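Local coordinates for protein photosystem II stability/assembly factor HCF136, chloroplastic (Cyanidioschyzon merolae, PDB 5OJ3) that is probably essential for photosystem II biogenesis, being required to assemble an early intermediate that includes D2 and cytochrome b559, at residues N282-P287 and I317-N322; T295-S300 and V344-T349; T304-S309 and E350-D355; R312-I317 and I328-R333. One frame throughout, in Å; residues are numbered along the deposited sequence.

Interaction 1. Residues N282-P287 and I317-N322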
loop_
_atom_site.group_PDB
_atom_site.type_symbol
_atom_site.label_atom_id
_atom_site.label_comp_id
_atom_site.label_asym_id
_atom_site.label_seq_id
_atom_site.Cartn_x
_atom_site.Cartn_y
_atom_site.Cartn_z
ATOM N N ASN A 282 -0.205 -12.821 -3.085
ATOM C CA ASN A 282 0.034 -12.238 -4.395
ATOM C C ASN A 282 0.524 -10.804 -4.241
ATOM O O ASN A 282 0.131 -10.087 -3.317
ATOM C CB ASN A 282 -1.233 -12.258 -5.251
ATOM C CG ASN A 282 -1.696 -13.660 -5.581
ATOM O OD1 ASN A 282 -0.940 -14.621 -5.470
ATOM N ND2 ASN A 282 -2.950 -13.782 -5.995
ATOM N N TYR A 283 1.410 -10.396 -5.141
ATOM C CA TYR A 283 1.914 -9.031 -5.166
ATOM C C TYR A 283 1.444 -8.316 -6.425
ATOM O O TYR A 283 1.316 -8.920 -7.494
ATOM C CB TYR A 283 3.443 -9.007 -5.118
ATOM C CG TYR A 283 4.049 -9.309 -3.769
ATOM C CD1 TYR A 283 4.078 -8.352 -2.766
ATOM C CD2 TYR A 283 4.592 -10.555 -3.502
ATOM C CE1 TYR A 283 4.636 -8.632 -1.533
ATOM C CE2 TYR A 283 5.148 -10.846 -2.275
ATOM C CZ TYR A 283 5.180 -9.880 -1.298
ATOM O OH TYR A 283 5.736 -10.172 -0.070
ATOM N N ILE A 284 1.197 -7.018 -6.291
ATOM C CA ILE A 284 0.925 -6.159 -7.436
ATOM C C ILE A 284 1.713 -4.873 -7.249
ATOM O O ILE A 284 1.874 -4.382 -6.124
ATOM C CB ILE A 284 -0.581 -5.873 -7.620
ATOM C CG1 ILE A 284 -0.837 -5.273 -9.003
ATOM C CG2 ILE A 284 -1.099 -4.925 -6.552
ATOM C CD1 ILE A 284 -2.273 -5.372 -9.448
ATOM N N ALA A 285 2.223 -4.339 -8.351
ATOM C CA ALA A 285 3.096 -3.178 -8.308
ATOM C C ALA A 285 3.012 -2.483 -9.656
ATOM O O ALA A 285 2.356 -2.961 -10.586
ATOM C CB ALA A 285 4.537 -3.576 -7.973
ATOM N N ILE A 286 3.686 -1.345 -9.756
ATOM C CA ILE A 286 3.611 -0.543 -10.969
ATOM C C ILE A 286 5.001 0.008 -11.260
ATOM O O ILE A 286 5.745 0.342 -10.326
ATOM C CB ILE A 286 2.553 0.562 -10.825
ATOM C CG1 ILE A 286 2.047 1.003 -12.184
ATOM C CG2 ILE A 286 3.094 1.780 -10.091
ATOM C CD1 ILE A 286 0.887 1.888 -12.049
ATOM N N PRO A 287 5.415 0.081 -12.521
ATOM C CA PRO A 287 6.672 0.761 -12.841
ATOM C C PRO A 287 6.595 2.249 -12.542
ATOM O O PRO A 287 5.517 2.842 -12.446
ATOM C CB PRO A 287 6.844 0.505 -14.342
ATOM C CG PRO A 287 5.487 0.118 -14.833
ATOM C CD PRO A 287 4.846 -0.602 -13.692
ATOM N N ILE A 317 -2.417 1.545 -7.847
ATOM C CA ILE A 317 -2.967 0.227 -8.131
ATOM C C ILE A 317 -2.973 -0.605 -6.852
ATOM O O ILE A 317 -2.156 -0.391 -5.947
ATOM C CB ILE A 317 -2.180 -0.463 -9.262
ATOM C CG1 ILE A 317 -2.915 -1.711 -9.757
ATOM C CG2 ILE A 317 -0.758 -0.800 -8.820
ATOM C CD1 ILE A 317 -2.548 -2.129 -11.170
ATOM N N GLY A 318 -3.901 -1.552 -6.770
ATOM C CA GLY A 318 -4.024 -2.408 -5.603
ATOM C C GLY A 318 -5.137 -3.411 -5.811
ATOM O O GLY A 318 -5.792 -3.440 -6.859
ATOM N N PHE A 319 -5.356 -4.229 -4.783
ATOM C CA PHE A 319 -6.383 -5.260 -4.815
ATOM C C PHE A 319 -7.648 -4.788 -4.106
ATOM O O PHE A 319 -7.589 -4.012 -3.149
ATOM C CB PHE A 319 -5.891 -6.559 -4.162
ATOM C CG PHE A 319 -4.709 -7.184 -4.853
ATOM C CD1 PHE A 319 -3.435 -7.116 -4.308
ATOM C CD2 PHE A 319 -4.877 -7.816 -6.076
ATOM C CE1 PHE A 319 -2.355 -7.699 -4.956
ATOM C CE2 PHE A 319 -3.804 -8.396 -6.727
ATOM C CZ PHE A 319 -2.542 -8.336 -6.169
ATOM N N ILE A 320 -8.796 -5.265 -4.587
ATOM C CA ILE A 320 -10.077 -4.933 -3.968
ATOM C C ILE A 320 -10.185 -5.655 -2.631
ATOM O O ILE A 320 -10.208 -6.893 -2.576
ATOM C CB ILE A 320 -11.248 -5.287 -4.893
ATOM C CG1 ILE A 320 -11.431 -4.204 -5.960
ATOM C CG2 ILE A 320 -12.537 -5.464 -4.100
ATOM C CD1 ILE A 320 -12.068 -4.702 -7.237
ATOM N N GLN A 321 -10.266 -4.874 -1.550
ATOM C CA GLN A 321 -10.196 -5.359 -0.167
ATOM C C GLN A 321 -9.210 -6.518 -0.033
ATOM O O GLN A 321 -9.521 -7.591 0.486
ATOM C CB GLN A 321 -11.587 -5.708 0.383
ATOM C CG GLN A 321 -12.551 -6.442 -0.534
ATOM C CD GLN A 321 -13.933 -6.577 0.081
ATOM O OE1 GLN A 321 -14.107 -6.406 1.288
ATOM N NE2 GLN A 321 -14.927 -6.870 -0.749
ATOM N N ASN A 322 -7.995 -6.266 -0.526
ATOM C CA ASN A 322 -6.822 -7.108 -0.292
ATOM C C ASN A 322 -7.025 -8.548 -0.754
ATOM O O ASN A 322 -6.513 -9.486 -0.146
ATOM C CB ASN A 322 -6.419 -7.079 1.184
ATOM C CG ASN A 322 -6.266 -5.669 1.715
ATOM O OD1 ASN A 322 -5.824 -4.769 1.001
ATOM N ND2 ASN A 322 -6.635 -5.468 2.975
#

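Interaction 2. Residues T295-S300 and V344-T349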
loop_
_atom_site.group_PDB
_atom_site.type_symbol
_atom_site.label_atom_id
_atom_site.label_comp_id
_atom_site.label_asym_id
_atom_site.label_seq_id
_atom_site.Cartn_x
_atom_site.Cartn_y
_atom_site.Cartn_z
ATOM N N THR A 295 2.578 -8.065 -11.578
ATOM C CA THR A 295 2.035 -8.915 -10.530
ATOM C C THR A 295 2.973 -10.089 -10.296
ATOM O O THR A 295 3.738 -10.489 -11.177
ATOM C CB THR A 295 0.635 -9.451 -10.874
ATOM O OG1 THR A 295 0.733 -10.397 -11.948
ATOM C CG2 THR A 295 -0.309 -8.322 -11.269
ATOM N N TRP A 296 2.896 -10.643 -9.087
ATOM C CA TRP A 296 3.642 -11.838 -8.724
ATOM C C TRP A 296 2.775 -12.687 -7.809
ATOM O O TRP A 296 2.289 -12.197 -6.785
ATOM C CB TRP A 296 4.962 -11.497 -8.024
ATOM C CG TRP A 296 5.814 -12.700 -7.733
ATOM C CD1 TRP A 296 6.669 -13.327 -8.593
ATOM C CD2 TRP A 296 5.864 -13.443 -6.508
ATOM N NE1 TRP A 296 7.264 -14.400 -7.975
ATOM C CE2 TRP A 296 6.785 -14.494 -6.695
ATOM C CE3 TRP A 296 5.227 -13.316 -5.270
ATOM C CZ2 TRP A 296 7.083 -15.413 -5.688
ATOM C CZ3 TRP A 296 5.524 -14.227 -4.274
ATOM C CH2 TRP A 296 6.445 -15.261 -4.488
ATOM N N VAL A 297 2.584 -13.949 -8.177
ATOM C CA VAL A 297 1.863 -14.894 -7.328
ATOM C C VAL A 297 2.885 -15.913 -6.833
ATOM O O VAL A 297 3.856 -16.205 -7.548
ATOM C CB VAL A 297 0.688 -15.550 -8.069
ATOM C CG1 VAL A 297 -0.081 -14.509 -8.876
ATOM C CG2 VAL A 297 1.161 -16.692 -8.943
ATOM N N PRO A 298 2.742 -16.424 -5.610
ATOM C CA PRO A 298 3.736 -17.361 -5.072
ATOM C C PRO A 298 4.013 -18.522 -6.018
ATOM O O PRO A 298 3.116 -19.031 -6.692
ATOM C CB PRO A 298 3.091 -17.842 -3.770
ATOM C CG PRO A 298 2.249 -16.694 -3.336
ATOM C CD PRO A 298 1.723 -16.067 -4.607
ATOM N N GLY A 299 5.284 -18.923 -6.078
ATOM C CA GLY A 299 5.713 -20.030 -6.897
ATOM C C GLY A 299 6.227 -19.660 -8.273
ATOM O O GLY A 299 6.983 -20.440 -8.864
ATOM N N SER A 300 5.854 -18.501 -8.801
ATOM C CA SER A 300 6.336 -18.103 -10.114
ATOM C C SER A 300 7.721 -17.478 -10.006
ATOM O O SER A 300 8.058 -16.821 -9.017
ATOM C CB SER A 300 5.368 -17.120 -10.775
ATOM O OG SER A 300 5.200 -15.954 -9.989
ATOM N N VAL A 344 -9.505 -12.961 -11.684
ATOM C CA VAL A 344 -8.561 -12.692 -12.766
ATOM C C VAL A 344 -7.298 -13.507 -12.537
ATOM O O VAL A 344 -6.765 -13.545 -11.421
ATOM C CB VAL A 344 -8.212 -11.196 -12.853
ATOM C CG1 VAL A 344 -7.520 -10.895 -14.172
ATOM C CG2 VAL A 344 -9.442 -10.351 -12.696
ATOM N N ASN A 345 -6.817 -14.156 -13.595
ATOM C CA ASN A 345 -5.603 -14.966 -13.532
ATOM C C ASN A 345 -4.412 -14.027 -13.681
ATOM O O ASN A 345 -4.103 -13.570 -14.784
ATOM C CB ASN A 345 -5.617 -16.036 -14.617
ATOM C CG ASN A 345 -4.494 -17.045 -14.463
ATOM O OD1 ASN A 345 -3.591 -16.872 -13.647
ATOM N ND2 ASN A 345 -4.550 -18.113 -15.253
ATOM N N LEU A 346 -3.730 -13.740 -12.570
ATOM C CA LEU A 346 -2.600 -12.816 -12.609
ATOM C C LEU A 346 -1.365 -13.402 -13.277
ATOM O O LEU A 346 -0.368 -12.684 -13.415
ATOM C CB LEU A 346 -2.234 -12.362 -11.195
ATOM C CG LEU A 346 -3.354 -12.000 -10.222
ATOM C CD1 LEU A 346 -2.812 -11.945 -8.801
ATOM C CD2 LEU A 346 -3.990 -10.676 -10.608
ATOM N N ASN A 347 -1.394 -14.671 -13.688
ATOM C CA ASN A 347 -0.315 -15.242 -14.480
ATOM C C ASN A 347 -0.606 -15.227 -15.971
ATOM O O ASN A 347 0.319 -15.417 -16.768
ATOM C CB ASN A 347 -0.038 -16.684 -14.045
ATOM C CG ASN A 347 0.628 -16.764 -12.697
ATOM O OD1 ASN A 347 0.023 -17.212 -11.727
ATOM N ND2 ASN A 347 1.879 -16.326 -12.623
ATOM N N SER A 348 -1.856 -15.004 -16.363
ATOM C CA SER A 348 -2.212 -15.001 -17.772
ATOM C C SER A 348 -1.732 -13.713 -18.427
ATOM O O SER A 348 -1.893 -12.620 -17.874
ATOM C CB SER A 348 -3.727 -15.149 -17.939
ATOM O OG SER A 348 -4.084 -15.267 -19.306
ATOM N N THR A 349 -1.134 -13.854 -19.607
ATOM C CA THR A 349 -0.622 -12.730 -20.375
ATOM C C THR A 349 -1.700 -12.080 -21.233
ATOM O O THR A 349 -1.395 -11.151 -21.992
ATOM C CB THR A 349 0.548 -13.178 -21.261
ATOM O OG1 THR A 349 0.826 -12.168 -22.239
ATOM C CG2 THR A 349 0.213 -14.480 -21.951
#

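Interaction 3. Residues T304-S309 and E350-D355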
loop_
_atom_site.group_PDB
_atom_site.type_symbol
_atom_site.label_atom_id
_atom_site.label_comp_id
_atom_site.label_asym_id
_atom_site.label_seq_id
_atom_site.Cartn_x
_atom_site.Cartn_y
_atom_site.Cartn_z
ATOM N N THR A 304 4.867 -10.943 -13.633
ATOM C CA THR A 304 4.199 -11.023 -14.917
ATOM C C THR A 304 3.759 -9.628 -15.317
ATOM O O THR A 304 3.030 -8.977 -14.552
ATOM C CB THR A 304 2.999 -11.964 -14.846
ATOM O OG1 THR A 304 3.435 -13.259 -14.410
ATOM C CG2 THR A 304 2.351 -12.104 -16.218
ATOM N N PRO A 305 4.186 -9.117 -16.473
ATOM C CA PRO A 305 3.791 -7.763 -16.881
ATOM C C PRO A 305 2.511 -7.750 -17.703
ATOM O O PRO A 305 2.255 -8.629 -18.527
ATOM C CB PRO A 305 4.990 -7.301 -17.720
ATOM C CG PRO A 305 5.547 -8.561 -18.291
ATOM C CD PRO A 305 5.187 -9.705 -17.379
ATOM N N HIS A 306 1.705 -6.715 -17.474
ATOM C CA HIS A 306 0.394 -6.575 -18.093
ATOM C C HIS A 306 0.244 -5.192 -18.713
ATOM O O HIS A 306 0.597 -4.187 -18.090
ATOM C CB HIS A 306 -0.712 -6.823 -17.064
ATOM C CG HIS A 306 -0.529 -8.085 -16.283
ATOM N ND1 HIS A 306 -1.158 -9.263 -16.623
ATOM C CD2 HIS A 306 0.207 -8.355 -15.179
ATOM C CE1 HIS A 306 -0.813 -10.207 -15.766
ATOM N NE2 HIS A 306 0.014 -9.682 -14.880
ATOM N N ALA A 307 -0.275 -5.148 -19.936
ATOM C CA ALA A 307 -0.496 -3.880 -20.618
ATOM C C ALA A 307 -1.621 -3.092 -19.957
ATOM O O ALA A 307 -2.637 -3.655 -19.537
ATOM C CB ALA A 307 -0.822 -4.118 -22.092
ATOM N N ARG A 308 -1.421 -1.782 -19.844
ATOM C CA ARG A 308 -2.464 -0.918 -19.324
ATOM C C ARG A 308 -3.615 -0.823 -20.321
ATOM O O ARG A 308 -3.484 -1.138 -21.507
ATOM C CB ARG A 308 -1.891 0.466 -18.993
ATOM C CG ARG A 308 -1.209 1.196 -20.152
ATOM C CD ARG A 308 -0.736 2.583 -19.719
ATOM N NE ARG A 308 0.407 3.047 -20.504
ATOM C CZ ARG A 308 0.312 3.735 -21.637
ATOM N NH1 ARG A 308 -0.879 4.050 -22.124
ATOM N NH2 ARG A 308 1.408 4.110 -22.281
ATOM N N SER A 309 -4.759 -0.376 -19.813
ATOM C CA SER A 309 -5.995 -0.312 -20.579
ATOM C C SER A 309 -6.394 1.122 -20.885
ATOM O O SER A 309 -7.563 1.395 -21.153
ATOM C CB SER A 309 -7.123 -1.020 -19.831
ATOM O OG SER A 309 -7.341 -0.423 -18.565
ATOM N N GLU A 350 -2.945 -12.540 -21.116
ATOM C CA GLU A 350 -4.043 -12.094 -21.964
ATOM C C GLU A 350 -4.640 -10.851 -21.308
ATOM O O GLU A 350 -5.244 -10.945 -20.235
ATOM C CB GLU A 350 -5.086 -13.199 -22.106
ATOM C CG GLU A 350 -4.713 -14.368 -23.039
ATOM C CD GLU A 350 -4.345 -13.970 -24.463
ATOM O OE1 GLU A 350 -4.816 -12.919 -24.947
ATOM O OE2 GLU A 350 -3.587 -14.732 -25.106
ATOM N N THR A 351 -4.467 -9.695 -21.953
ATOM C CA THR A 351 -4.622 -8.378 -21.328
ATOM C C THR A 351 -5.863 -8.260 -20.443
ATOM O O THR A 351 -6.990 -8.499 -20.887
ATOM C CB THR A 351 -4.642 -7.290 -22.408
ATOM O OG1 THR A 351 -5.873 -7.348 -23.137
ATOM C CG2 THR A 351 -3.473 -7.472 -23.370
ATOM N N ILE A 352 -5.625 -7.905 -19.181
ATOM C CA ILE A 352 -6.667 -7.686 -18.179
ATOM C C ILE A 352 -7.456 -6.422 -18.504
ATOM O O ILE A 352 -6.888 -5.330 -18.618
ATOM C CB ILE A 352 -6.056 -7.603 -16.775
ATOM C CG1 ILE A 352 -5.043 -8.733 -16.567
ATOM C CG2 ILE A 352 -7.148 -7.633 -15.718
ATOM C CD1 ILE A 352 -4.547 -8.857 -15.143
ATOM N N ALA A 353 -8.772 -6.565 -18.650
ATOM C CA ALA A 353 -9.643 -5.462 -19.042
ATOM C C ALA A 353 -10.240 -4.807 -17.799
ATOM O O ALA A 353 -10.869 -5.483 -16.978
ATOM C CB ALA A 353 -10.754 -5.956 -19.968
ATOM N N PHE A 354 -10.040 -3.497 -17.660
ATOM C CA PHE A 354 -10.646 -2.729 -16.580
ATOM C C PHE A 354 -11.907 -2.044 -17.083
ATOM O O PHE A 354 -11.951 -1.556 -18.214
ATOM C CB PHE A 354 -9.705 -1.659 -16.013
ATOM C CG PHE A 354 -8.524 -2.204 -15.260
ATOM C CD1 PHE A 354 -7.616 -3.056 -15.861
ATOM C CD2 PHE A 354 -8.350 -1.886 -13.923
ATOM C CE1 PHE A 354 -6.537 -3.549 -15.156
ATOM C CE2 PHE A 354 -7.276 -2.381 -13.211
ATOM C CZ PHE A 354 -6.370 -3.214 -13.826
ATOM N N ASP A 355 -12.928 -2.004 -16.233
ATOM C CA ASP A 355 -14.154 -1.276 -16.531
ATOM C C ASP A 355 -14.018 0.132 -15.963
ATOM O O ASP A 355 -13.985 0.315 -14.742
ATOM C CB ASP A 355 -15.367 -1.992 -15.943
ATOM C CG ASP A 355 -15.624 -3.337 -16.596
ATOM O OD1 ASP A 355 -15.151 -3.551 -17.732
ATOM O OD2 ASP A 355 -16.297 -4.183 -15.967
#

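Interaction 4. Residues R312-I317 and I328-R333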
loop_
_atom_site.group_PDB
_atom_site.type_symbol
_atom_site.label_atom_id
_atom_site.label_comp_id
_atom_site.label_asym_id
_atom_site.label_seq_id
_atom_site.Cartn_x
_atom_site.Cartn_y
_atom_site.Cartn_z
ATOM N N ARG A 312 -4.016 7.257 -21.136
ATOM C CA ARG A 312 -3.098 7.843 -20.158
ATOM C C ARG A 312 -2.366 6.774 -19.345
ATOM O O ARG A 312 -2.575 5.578 -19.522
ATOM C CB ARG A 312 -3.866 8.775 -19.224
ATOM C CG ARG A 312 -4.438 9.944 -20.008
ATOM C CD ARG A 312 -5.091 10.936 -19.101
ATOM N NE ARG A 312 -4.661 12.265 -19.487
ATOM C CZ ARG A 312 -3.443 12.749 -19.259
ATOM N NH1 ARG A 312 -2.520 12.021 -18.643
ATOM N NH2 ARG A 312 -3.127 13.953 -19.675
ATOM N N ARG A 313 -1.499 7.223 -18.436
ATOM C CA ARG A 313 -0.681 6.332 -17.623
ATOM C C ARG A 313 -1.291 6.157 -16.230
ATOM O O ARG A 313 -2.134 6.936 -15.783
ATOM C CB ARG A 313 0.747 6.877 -17.477
ATOM C CG ARG A 313 1.402 7.234 -18.790
ATOM C CD ARG A 313 2.167 6.017 -19.258
ATOM N NE ARG A 313 2.767 6.156 -20.579
ATOM C CZ ARG A 313 4.017 6.552 -20.793
ATOM N NH1 ARG A 313 4.803 6.862 -19.770
ATOM N NH2 ARG A 313 4.485 6.629 -22.030
ATOM N N ILE A 314 -0.863 5.113 -15.556
ATOM C CA ILE A 314 -1.448 4.702 -14.288
ATOM C C ILE A 314 -0.692 5.383 -13.153
ATOM O O ILE A 314 0.531 5.562 -13.219
ATOM C CB ILE A 314 -1.415 3.174 -14.161
ATOM C CG1 ILE A 314 -1.925 2.518 -15.442
ATOM C CG2 ILE A 314 -2.296 2.731 -13.025
ATOM C CD1 ILE A 314 -1.775 1.004 -15.440
ATOM N N SER A 315 -1.414 5.763 -12.097
ATOM C CA SER A 315 -0.778 6.382 -10.939
ATOM C C SER A 315 -0.761 5.483 -9.714
ATOM O O SER A 315 0.226 5.480 -8.976
ATOM C CB SER A 315 -1.486 7.680 -10.563
ATOM O OG SER A 315 -1.944 8.347 -11.730
ATOM N N ALA A 316 -1.815 4.715 -9.478
ATOM C CA ALA A 316 -1.936 3.868 -8.302
ATOM C C ALA A 316 -2.607 2.559 -8.691
ATOM O O ALA A 316 -3.243 2.453 -9.743
ATOM C CB ALA A 316 -2.727 4.563 -7.190
ATOM N N ILE A 317 -2.417 1.545 -7.847
ATOM C CA ILE A 317 -2.967 0.227 -8.131
ATOM C C ILE A 317 -2.973 -0.605 -6.852
ATOM O O ILE A 317 -2.156 -0.391 -5.947
ATOM C CB ILE A 317 -2.180 -0.463 -9.262
ATOM C CG1 ILE A 317 -2.915 -1.711 -9.757
ATOM C CG2 ILE A 317 -0.758 -0.800 -8.820
ATOM C CD1 ILE A 317 -2.548 -2.129 -11.170
ATOM N N ILE A 328 -8.893 -6.097 -9.241
ATOM C CA ILE A 328 -7.871 -5.062 -9.145
ATOM C C ILE A 328 -8.532 -3.717 -9.407
ATOM O O ILE A 328 -9.428 -3.614 -10.252
ATOM C CB ILE A 328 -6.725 -5.292 -10.156
ATOM C CG1 ILE A 328 -6.179 -6.716 -10.050
ATOM C CG2 ILE A 328 -5.621 -4.270 -9.971
ATOM C CD1 ILE A 328 -5.324 -7.122 -11.233
ATOM N N TRP A 329 -8.090 -2.692 -8.687
ATOM C CA TRP A 329 -8.435 -1.313 -8.994
ATOM C C TRP A 329 -7.190 -0.592 -9.487
ATOM O O TRP A 329 -6.062 -0.944 -9.130
ATOM C CB TRP A 329 -9.010 -0.583 -7.774
ATOM C CG TRP A 329 -8.061 -0.480 -6.615
ATOM C CD1 TRP A 329 -7.978 -1.324 -5.546
ATOM C CD2 TRP A 329 -7.057 0.524 -6.409
ATOM N NE1 TRP A 329 -6.990 -0.907 -4.688
ATOM C CE2 TRP A 329 -6.408 0.224 -5.196
ATOM C CE3 TRP A 329 -6.644 1.648 -7.135
ATOM C CZ2 TRP A 329 -5.369 1.005 -4.691
ATOM C CZ3 TRP A 329 -5.612 2.420 -6.632
ATOM C CH2 TRP A 329 -4.987 2.096 -5.423
ATOM N N GLU A 330 -7.401 0.423 -10.318
ATOM C CA GLU A 330 -6.304 1.233 -10.821
ATOM C C GLU A 330 -6.726 2.691 -10.822
ATOM O O GLU A 330 -7.913 3.015 -10.926
ATOM C CB GLU A 330 -5.870 0.811 -12.232
ATOM C CG GLU A 330 -6.865 1.148 -13.326
ATOM C CD GLU A 330 -6.408 0.661 -14.686
ATOM O OE1 GLU A 330 -5.367 -0.028 -14.751
ATOM O OE2 GLU A 330 -7.090 0.956 -15.688
ATOM N N THR A 331 -5.737 3.567 -10.699
ATOM C CA THR A 331 -5.949 5.002 -10.766
ATOM C C THR A 331 -5.139 5.564 -11.918
ATOM O O THR A 331 -3.926 5.351 -11.994
ATOM C CB THR A 331 -5.521 5.683 -9.467
ATOM O OG1 THR A 331 -6.528 5.499 -8.465
ATOM C CG2 THR A 331 -5.290 7.165 -9.706
ATOM N N ILE A 332 -5.803 6.268 -12.801
ATOM C CA ILE A 332 -5.160 6.824 -13.977
ATOM C C ILE A 332 -4.840 8.281 -13.668
ATOM O O ILE A 332 -5.557 8.941 -12.903
ATOM C CB ILE A 332 -6.081 6.668 -15.204
ATOM C CG1 ILE A 332 -6.579 5.219 -15.361
ATOM C CG2 ILE A 332 -5.357 7.027 -16.453
ATOM C CD1 ILE A 332 -5.508 4.137 -15.254
ATOM N N ARG A 333 -3.762 8.804 -14.253
ATOM C CA ARG A 333 -3.439 10.201 -13.998
ATOM C C ARG A 333 -4.505 11.113 -14.588
ATOM O O ARG A 333 -5.069 10.840 -15.650
ATOM C CB ARG A 333 -2.037 10.560 -14.494
ATOM C CG ARG A 333 -0.995 9.941 -13.587
ATOM C CD ARG A 333 0.448 10.346 -13.775
ATOM N NE ARG A 333 1.114 9.754 -14.925
ATOM C CZ ARG A 333 2.420 9.508 -14.957
ATOM N NH1 ARG A 333 3.163 9.778 -13.895
ATOM N NH2 ARG A 333 2.978 8.970 -16.028
#

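Interaction 1. Residues N282-P287 and I317-N322
Ile284 meets two residues of the 317-322 segment at once, and each of its two branches has its own partner. The longer branch runs to Ile317, whose side chain crosses it at about a right angle, so that the methyl ends CD1 of Ile284 and CD1 of Ile317 come within 3.7 Å. The torsion behind this is an extended one: in Ile284, CG1 lies opposite the backbone N (chi1 -166°), which sends CD1 out to Ile317 and turns the CG2 methyl toward Phe319. There Ile284 CB lies 3.5 Å from Phe319 CZ, and CG2 packs near CE1, approaching the ring at an oblique angle. The rim of the same ring points at the backbone of the other strand, with Tyr283 C lying near the ring plane, 4.0 Å from Phe319 CZ. Asn282 adds its CB, 4.2 Å from Phe319 CZ. Ile317 is divided in a similar way, since its CG2 turns from Ile284 to Ile286 and lies 4.1 Å from Ile286 CB. Gly318 presents only backbone, its CA 4.0 Å from Ile284 CG2. The two strands run antiparallel at 172°, yet their axes come no closer than 6.6 Å, and apolar side chains fill the interval. Phe293 touches both Ile284 and Ile317, extending the hydrophobic layer. The contact illustrates how blades of a beta-propeller are joined: strand 283-287 of one sheet faces strand 314-319 of the next, and interdigitated apolar residues hold successive blades of the seven-bladed torus together.

Interaction 2. Residues T295-S300 and V344-T349
Leu346 and Val297 form the apolar centre of this contact, with Asn347 closing it on one flank. The two aliphatic side chains meet obliquely, Val297 CG1 lying 3.7 Å from Leu346 CD1 and 3.8 Å from Leu346 CB. Val297 owes this division of labour to its first torsion (chi1 -44°), which puts CG1 opposite its carbonyl carbon and against Leu346, while CG2 is turned to Asn347. The side chain of Asn347 comes at the valine from the opposite direction, its CG 3.8 Å from Val297 CG2, and ND2 reaches on to Ser300 CB at 4.0 Å. With an alanine here, the CG2 methyl of Val297 and the CB of Ser300 would probably lose the amide that covers them, opening a gap between the two turns. Each partner is shaped by its own turn. Val297 begins a type II turn in which its O accepts from both Ser300 N and Ser300 OG, the latter bond measuring 2.8 Å between Ser300 OG and Val297 O. In the partner loop, Asn345 OD1 accepts from Asn347 N (3.1 Å) in an Asx turn that fixes the loop just where Leu346 and Asn347 project. Thr295 packs its CB 4.1 Å from Leu346 CB, and its hydroxyl is hydrogen-bonded to His306. Asn282 also touches Val297 and Leu346. Strand 292-296, flanked in its sheet by strands 283-287 and 304-307, thus meets through its exit turn the loop that links strands 336-340 and 354-356 of the following sheet.

Interaction 3. Residues T304-S309 and E350-D355
Similar first torsions bring His306 and Ile352 together: in each, the side chain leaves opposite its carbonyl carbon and beside its backbone N (chi1 -50° for the histidine, -46° for the isoleucine). Ile352 then continues extended, so that CD1 is its foremost atom at the ring, 3.7 Å from His306 ND1. The pairing is an off-centre CH-pi contact, with Ile352 CD1 4.1 Å from the centroid of the His306 ring and 30° away from its normal. The other ring nitrogen, His306 NE2, is hydrogen-bonded to Thr295 OG1, which probably limits rotation of the ring, and Phe293 meets the imidazole with nearly matching planes. Further along, Ser309 OG rests obliquely against Phe354, 3.7 Å from its CB and 3.8 Å from its CD1. To one side of these two contacts the methyl groups of Ala307 (CB) and Thr351 (CG2) lie 4.5 Å apart, a looser touch. Phe354 also packs on Ile328 and Glu330 of its own sheet. Strands 304-307 and 354-356 are the outer strands of their sheets, and the contact joins the end of one and the approach to the other on the outer side of two successive blades of the seven-bladed beta-propeller.

Interaction 4. Residues R312-I317 and I328-R333
Thr331 O receives two backbone donors from the facing strand, Ser315 N and, more weakly, Ala316 N, and this doubling defines a classic beta bulge. On either side of it the pairing is regular: Thr331 N donates to Ala316 O at 2.9 Å, and Arg333 N to Arg313 O at 2.9 Å in an almost straight bond (170°). The register shifts by one residue between Ile314, which pairs with Ile332, and Ala316, which pairs with Thr331; Ile317 then faces Glu330. Around this backbone core the side chains close in. Trp329 lays one indole face against the backbone of Ile317, whose C stands 3.6 Å above the ring plane, and turns an edge to Ala316, CZ3 lying 3.6 Å from Ala316 CB. With chi1 at 62°, Trp329 CG sits between its own N and carbonyl carbon, which folds the indole over the neighbouring strand. Replacing it by an alanine is likely to leave the Ile317 backbone uncovered and the Ala316 methyl without its aromatic neighbour. Ile317 CG1 packs on Ile328 CG2 (3.7 Å), and Ile314 CG1 on Ile332 CD1 (3.9 Å). At the far end Arg313 and Arg333 lie side by side, pointing the same way, with Arg313 NH1 weakly bonded to Arg289 O. This hairpin of strands 314-319 and 328-332 touches strand 283-287 through Ile314, Ile317 and Ile328, while Trp329 and Thr331 reach strand 366-371 of the next sheet.

Three of these contacts join two successive sheets of the propeller, and the fourth lies within the second. Interactions 1, 2 and 3 pair strands 283-287, 292-296 and 304-307, or their exits, with strand 314-319, the loop before strand 354-356, and the approach to that strand. Along the chain these three cross one another, whereas interaction 4, a local hairpin, is nested inside the loops closed by interactions 2 and 3. Centres lie about 11 to 13 Å apart, except for interactions 2 and 4 at about 19 Å. Interactions 1 and 4 share Ile317, so one strand of the second blade both pairs within its own sheet and presents apolar side chains to the preceding blade.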